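Local structure of putative mandelate racemase (Zymomonas mobilis, 2OX4) at residues F92-W103 against L291-E299. The protein probably acts as a magnesium-dependent lyase, a dehydratase-like member of the mandelate racemase branch of the enolase superfamily. Numbering follows the deposited sequence.
Sequences FSGISAFDIAFW and LGTCGGFTE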
ATOM      1  N   PHE C  92     -28.294 -14.856   4.777  1.00  6.70           N
ATOM      2  CA  PHE C  92     -27.605 -15.959   4.085  1.00  7.65           C
ATOM      3  C   PHE C  92     -28.026 -17.366   4.556  1.00 10.23           C
ATOM      4  O   PHE C  92     -28.023 -18.312   3.758  1.00  9.76           O
ATOM      5  CB  PHE C  92     -26.082 -15.769   4.077  1.00  8.09           C
ATOM      6  CG  PHE C  92     -25.605 -14.755   3.064  1.00  8.55           C
ATOM      7  CD1 PHE C  92     -24.885 -13.645   3.469  1.00  8.95           C
ATOM      8  CD2 PHE C  92     -25.905 -14.909   1.709  1.00 11.17           C
ATOM      9  CE1 PHE C  92     -24.456 -12.698   2.533  1.00 10.08           C
ATOM     10  CE2 PHE C  92     -25.475 -13.978   0.769  1.00 13.74           C
ATOM     11  CZ  PHE C  92     -24.758 -12.876   1.179  1.00 12.88           C
ATOM     12  N   SER C  93     -28.447 -17.488   5.815  1.00 11.28           N
ATOM     13  CA  SER C  93     -29.001 -18.752   6.329  0.50 10.98           C
ATOM     14  C   SER C  93     -30.234 -19.191   5.548  1.00 10.09           C
ATOM     15  O   SER C  93     -30.437 -20.379   5.305  1.00 10.61           O
ATOM     16  CB  SER C  93     -29.373 -18.630   7.810  0.50 14.10           C
ATOM     17  OG  SER C  93     -28.224 -18.554   8.627  0.50 20.51           O
ATOM     18  N   GLY C  94     -31.067 -18.221   5.168  1.00  9.02           N
ATOM     19  CA  GLY C  94     -32.283 -18.512   4.409  1.00 13.09           C
ATOM     20  C   GLY C  94     -31.969 -19.019   3.010  1.00 13.43           C
ATOM     21  O   GLY C  94     -32.520 -20.020   2.564  1.00 10.42           O
ATOM     22  N   ILE C  95     -31.061 -18.334   2.326  1.00  9.66           N
ATOM     23  CA  ILE C  95     -30.552 -18.815   1.033  1.00  7.40           C
ATOM     24  C   ILE C  95     -29.961 -20.229   1.172  1.00  8.75           C
ATOM     25  O   ILE C  95     -30.271 -21.115   0.367  1.00  9.15           O
ATOM     26  CB  ILE C  95     -29.529 -17.828   0.421  1.00 10.88           C
ATOM     27  CG1 ILE C  95     -30.166 -16.440   0.275  1.00  8.02           C
ATOM     28  CG2 ILE C  95     -29.084 -18.319  -0.937  1.00 15.01           C
ATOM     29  CD1 ILE C  95     -29.264 -15.385  -0.468  1.00  8.45           C
ATOM     30  N   SER C  96     -29.177 -20.437   2.230  1.00  8.24           N
ATOM     31  CA  SER C  96     -28.455 -21.694   2.472  1.00  9.80           C
ATOM     32  C   SER C  96     -29.416 -22.873   2.575  1.00 11.40           C
ATOM     33  O   SER C  96     -29.201 -23.909   1.935  1.00  9.45           O
ATOM     34  CB  SER C  96     -27.668 -21.625   3.779  1.00  7.78           C
ATOM     35  OG  SER C  96     -26.683 -20.603   3.761  1.00 10.13           O
ATOM     36  N   ALA C  97     -30.458 -22.721   3.394  1.00  8.10           N
ATOM     37  CA  ALA C  97     -31.308 -23.868   3.728  1.00  9.54           C
ATOM     38  C   ALA C  97     -32.055 -24.337   2.492  1.00  7.48           C
ATOM     39  O   ALA C  97     -32.111 -25.540   2.196  1.00  9.37           O
ATOM     40  CB  ALA C  97     -32.264 -23.542   4.880  1.00  7.70           C
ATOM     41  N   PHE C  98     -32.585 -23.382   1.736  1.00  8.01           N
ATOM     42  CA  PHE C  98     -33.232 -23.685   0.476  1.00  8.67           C
ATOM     43  C   PHE C  98     -32.285 -24.345  -0.520  1.00  9.28           C
ATOM     44  O   PHE C  98     -32.635 -25.352  -1.141  1.00 10.34           O
ATOM     45  CB  PHE C  98     -33.899 -22.428  -0.098  1.00  9.18           C
ATOM     46  CG  PHE C  98     -35.212 -22.113   0.558  1.00  9.74           C
ATOM     47  CD1 PHE C  98     -35.382 -20.951   1.290  1.00  8.38           C
ATOM     48  CD2 PHE C  98     -36.274 -23.014   0.461  1.00 13.81           C
ATOM     49  CE1 PHE C  98     -36.612 -20.671   1.890  1.00 11.88           C
ATOM     50  CE2 PHE C  98     -37.508 -22.738   1.061  1.00 16.72           C
ATOM     51  CZ  PHE C  98     -37.672 -21.574   1.778  1.00 13.35           C
ATOM     52  N   ASP C  99     -31.075 -23.808  -0.635  1.00  7.31           N
ATOM     53  CA  ASP C  99     -30.094 -24.347  -1.577  1.00  8.52           C
ATOM     54  C   ASP C  99     -29.787 -25.826  -1.293  1.00  8.05           C
ATOM     55  O   ASP C  99     -29.760 -26.644  -2.210  1.00  7.82           O
ATOM     56  CB  ASP C  99     -28.824 -23.478  -1.600  1.00  6.69           C
ATOM     57  CG  ASP C  99     -27.842 -23.925  -2.659  1.00  8.32           C
ATOM     58  OD1 ASP C  99     -27.994 -23.529  -3.836  1.00  9.89           O
ATOM     59  OD2 ASP C  99     -26.930 -24.681  -2.296  1.00  9.07           O
ATOM     60  N   ILE C 100     -29.612 -26.165  -0.014  1.00  7.39           N
ATOM     61  CA  ILE C 100     -29.363 -27.552   0.391  1.00  8.04           C
ATOM     62  C   ILE C 100     -30.537 -28.456  -0.067  1.00  9.93           C
ATOM     63  O   ILE C 100     -30.317 -29.519  -0.672  1.00  8.16           O
ATOM     64  CB  ILE C 100     -29.110 -27.663   1.923  1.00  8.92           C
ATOM     65  CG1 ILE C 100     -27.800 -26.950   2.310  1.00  9.08           C
ATOM     66  CG2 ILE C 100     -29.043 -29.156   2.368  1.00  9.32           C
ATOM     67  CD1 ILE C 100     -27.659 -26.648   3.832  1.00 11.01           C
ATOM     68  N   ALA C 101     -31.766 -28.012   0.184  1.00  9.28           N
ATOM     69  CA  ALA C 101     -32.962 -28.778  -0.215  1.00 10.78           C
ATOM     70  C   ALA C 101     -33.069 -28.945  -1.746  1.00 10.66           C
ATOM     71  O   ALA C 101     -33.477 -30.008  -2.240  1.00  9.66           O
ATOM     72  CB  ALA C 101     -34.207 -28.131   0.336  1.00  8.75           C
ATOM     73  N   PHE C 102     -32.693 -27.910  -2.496  1.00  9.22           N
ATOM     74  CA  PHE C 102     -32.675 -28.021  -3.957  1.00  7.55           C
ATOM     75  C   PHE C 102     -31.702 -29.091  -4.453  1.00  8.49           C
ATOM     76  O   PHE C 102     -32.052 -29.890  -5.339  1.00 10.44           O
ATOM     77  CB  PHE C 102     -32.337 -26.681  -4.621  1.00 10.87           C
ATOM     78  CG  PHE C 102     -33.259 -25.556  -4.248  1.00 12.71           C
ATOM     79  CD1 PHE C 102     -32.779 -24.251  -4.221  1.00 11.60           C
ATOM     80  CD2 PHE C 102     -34.599 -25.790  -3.933  1.00  9.01           C
ATOM     81  CE1 PHE C 102     -33.608 -23.193  -3.875  1.00 14.85           C
ATOM     82  CE2 PHE C 102     -35.445 -24.732  -3.571  1.00 14.85           C
ATOM     83  CZ  PHE C 102     -34.952 -23.432  -3.550  1.00 15.53           C
ATOM     84  N   TRP C 103     -30.491 -29.111  -3.895  1.00  9.04           N
ATOM     85  CA  TRP C 103     -29.518 -30.126  -4.283  1.00  7.62           C
ATOM     86  C   TRP C 103     -29.988 -31.534  -3.877  1.00 11.50           C
ATOM     87  O   TRP C 103     -29.798 -32.481  -4.635  1.00  9.31           O
ATOM     88  CB  TRP C 103     -28.123 -29.822  -3.739  1.00 10.04           C
ATOM     89  CG  TRP C 103     -27.411 -28.703  -4.496  1.00  9.21           C
ATOM     90  CD1 TRP C 103     -27.386 -27.375  -4.172  1.00  9.75           C
ATOM     91  CD2 TRP C 103     -26.635 -28.839  -5.692  1.00 14.23           C
ATOM     92  NE1 TRP C 103     -26.631 -26.675  -5.094  1.00 11.00           N
ATOM     93  CE2 TRP C 103     -26.155 -27.552  -6.032  1.00 12.09           C
ATOM     94  CE3 TRP C 103     -26.286 -29.927  -6.504  1.00 14.82           C
ATOM     95  CZ2 TRP C 103     -25.351 -27.324  -7.157  1.00 16.24           C
ATOM     96  CZ3 TRP C 103     -25.488 -29.700  -7.622  1.00 17.14           C
ATOM     97  CH2 TRP C 103     -25.035 -28.408  -7.942  1.00 16.29           C
ATOM     98  N   LEU C 291     -22.413 -24.918   5.822  1.00 10.63           N
ATOM     99  CA  LEU C 291     -23.366 -25.064   4.702  1.00  9.77           C
ATOM    100  C   LEU C 291     -24.698 -24.330   4.946  1.00  9.01           C
ATOM    101  O   LEU C 291     -25.251 -23.742   4.026  1.00 12.33           O
ATOM    102  CB  LEU C 291     -23.645 -26.536   4.396  1.00 12.47           C
ATOM    103  CG  LEU C 291     -22.749 -27.304   3.423  1.00 23.41           C
ATOM    104  CD1 LEU C 291     -23.324 -28.692   3.254  1.00 21.38           C
ATOM    105  CD2 LEU C 291     -22.683 -26.640   2.077  1.00 13.33           C
ATOM    106  N   GLY C 292     -25.175 -24.341   6.187  1.00  9.87           N
ATOM    107  CA  GLY C 292     -26.453 -23.719   6.540  1.00  8.95           C
ATOM    108  C   GLY C 292     -26.443 -22.219   6.807  1.00  9.43           C
ATOM    109  O   GLY C 292     -27.489 -21.646   7.149  1.00  7.90           O
ATOM    110  N   THR C 293     -25.282 -21.571   6.671  1.00 10.68           N
ATOM    111  CA  THR C 293     -25.209 -20.099   6.750  1.00 11.01           C
ATOM    112  C   THR C 293     -24.386 -19.422   5.635  1.00 12.83           C
ATOM    113  O   THR C 293     -24.615 -18.247   5.323  1.00  9.73           O
ATOM    114  CB  THR C 293     -24.698 -19.562   8.135  1.00 14.47           C
ATOM    115  OG1 THR C 293     -23.320 -19.895   8.317  1.00 11.87           O
ATOM    116  CG2 THR C 293     -25.512 -20.101   9.310  1.00 13.90           C
ATOM    117  N   CYS C 294     -23.436 -20.146   5.049  1.00  8.05           N
ATOM    118  CA  CYS C 294     -22.512 -19.535   4.082  1.00 12.20           C
ATOM    119  C   CYS C 294     -23.145 -19.323   2.705  1.00 10.45           C
ATOM    120  O   CYS C 294     -22.616 -18.577   1.893  1.00 12.67           O
ATOM    121  CB  CYS C 294     -21.252 -20.382   3.937  1.00  8.96           C
ATOM    122  SG  CYS C 294     -21.467 -21.827   2.877  1.00 11.46           S
ATOM    123  N   GLY C 295     -24.264 -20.002   2.447  1.00  8.33           N
ATOM    124  CA  GLY C 295     -24.989 -19.905   1.176  1.00  8.38           C
ATOM    125  C   GLY C 295     -25.307 -21.250   0.525  1.00 10.32           C
ATOM    126  O   GLY C 295     -25.611 -21.304  -0.666  1.00 11.43           O
ATOM    127  N   GLY C 296     -25.244 -22.343   1.295  1.00  8.57           N
ATOM    128  CA  GLY C 296     -25.646 -23.656   0.759  1.00  7.40           C
ATOM    129  C   GLY C 296     -24.513 -24.336   0.017  1.00  8.80           C
ATOM    130  O   GLY C 296     -23.378 -23.827  -0.005  1.00  9.81           O
ATOM    131  N   PHE C 297     -24.803 -25.485  -0.596  1.00  6.96           N
ATOM    132  CA  PHE C 297     -23.820 -26.173  -1.458  1.00  8.59           C
ATOM    133  C   PHE C 297     -23.240 -25.248  -2.537  1.00  8.44           C
ATOM    134  O   PHE C 297     -22.047 -25.287  -2.820  1.00  9.51           O
ATOM    135  CB  PHE C 297     -24.462 -27.356  -2.182  1.00 10.47           C
ATOM    136  CG  PHE C 297     -24.745 -28.547  -1.301  1.00  9.06           C
ATOM    137  CD1 PHE C 297     -26.058 -28.970  -1.097  1.00  7.68           C
ATOM    138  CD2 PHE C 297     -23.706 -29.277  -0.736  1.00  9.66           C
ATOM    139  CE1 PHE C 297     -26.339 -30.087  -0.322  1.00  9.40           C
ATOM    140  CE2 PHE C 297     -23.980 -30.397   0.055  1.00 11.80           C
ATOM    141  CZ  PHE C 297     -25.295 -30.796   0.257  1.00 12.40           C
ATOM    142  N   THR C 298     -24.111 -24.446  -3.143  1.00  7.57           N
ATOM    143  CA  THR C 298     -23.738 -23.591  -4.278  1.00  7.84           C
ATOM    144  C   THR C 298     -22.613 -22.636  -3.871  1.00  8.13           C
ATOM    145  O   THR C 298     -21.580 -22.514  -4.558  1.00  8.24           O
ATOM    146  CB  THR C 298     -24.976 -22.823  -4.793  1.00  8.32           C
ATOM    147  OG1 THR C 298     -25.927 -23.764  -5.303  1.00 11.11           O
ATOM    148  CG2 THR C 298     -24.603 -21.836  -5.915  1.00  8.56           C
ATOM    149  N   GLU C 299     -22.796 -21.990  -2.728  1.00  6.92           N
ATOM    150  CA  GLU C 299     -21.840 -20.981  -2.277  1.00  7.40           C
ATOM    151  C   GLU C 299     -20.647 -21.589  -1.552  1.00  7.77           C
ATOM    152  O   GLU C 299     -19.525 -21.099  -1.688  1.00  7.94           O
ATOM    153  CB  GLU C 299     -22.537 -19.929  -1.409  1.00  9.96           C
ATOM    154  CG  GLU C 299     -21.711 -18.650  -1.186  1.00  9.17           C
ATOM    155  CD  GLU C 299     -21.704 -17.711  -2.380  1.00 10.34           C
ATOM    156  OE1 GLU C 299     -22.245 -18.054  -3.449  1.00  9.76           O
ATOM    157  OE2 GLU C 299     -21.155 -16.594  -2.240  1.00  9.12           O
TER
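D99 on helix 89-110 meets T298 through both carboxylate oxygens. D99 CB lies 4.0 Å from CA of G296. CG stands anti to the backbone N (chi1 -174°), which carries the carboxylate across to T298. D99 OD1 accepts the T298 hydroxyl, with OG1 2.5 Å away on the syn side and 17° out of the carboxylate plane. D99 OD2 lies nearest F297 N, at 2.8 Å, but the angle is too poor for a hydrogen bond. D99 OD2 instead accepts the N-H of T298, with N 3.0 Å away; this bond is nearly straight, also syn, and 34° out of plane. T298 OG1 in turn accepts the indole N-H of W103, with NE1 3.0 Å away and the bond in the ring plane. With an alanine at D99, the T298 N-H and hydroxyl would probably both lose their acceptor, leaving the W103 bond to hold OG1. The fold is that of the enolase superfamily: helix 89-110 belongs to the N-terminal capping domain, and 291-299 follows strand 286-287 of the barrel. F297 and the W103 five-membered ring form an offset edge-to-face pair, F297 giving the edge, and F297 CB makes a CH-pi contact over that ring. I100 packs among L291, G292, G296 and F297. S96 CB presses on L291 O at 3.2 Å. Its OG donates to F92 O and weakly accepts the N-H of G295. G296 has no side chain, and its bare CA lets the D99 carboxylate come in close.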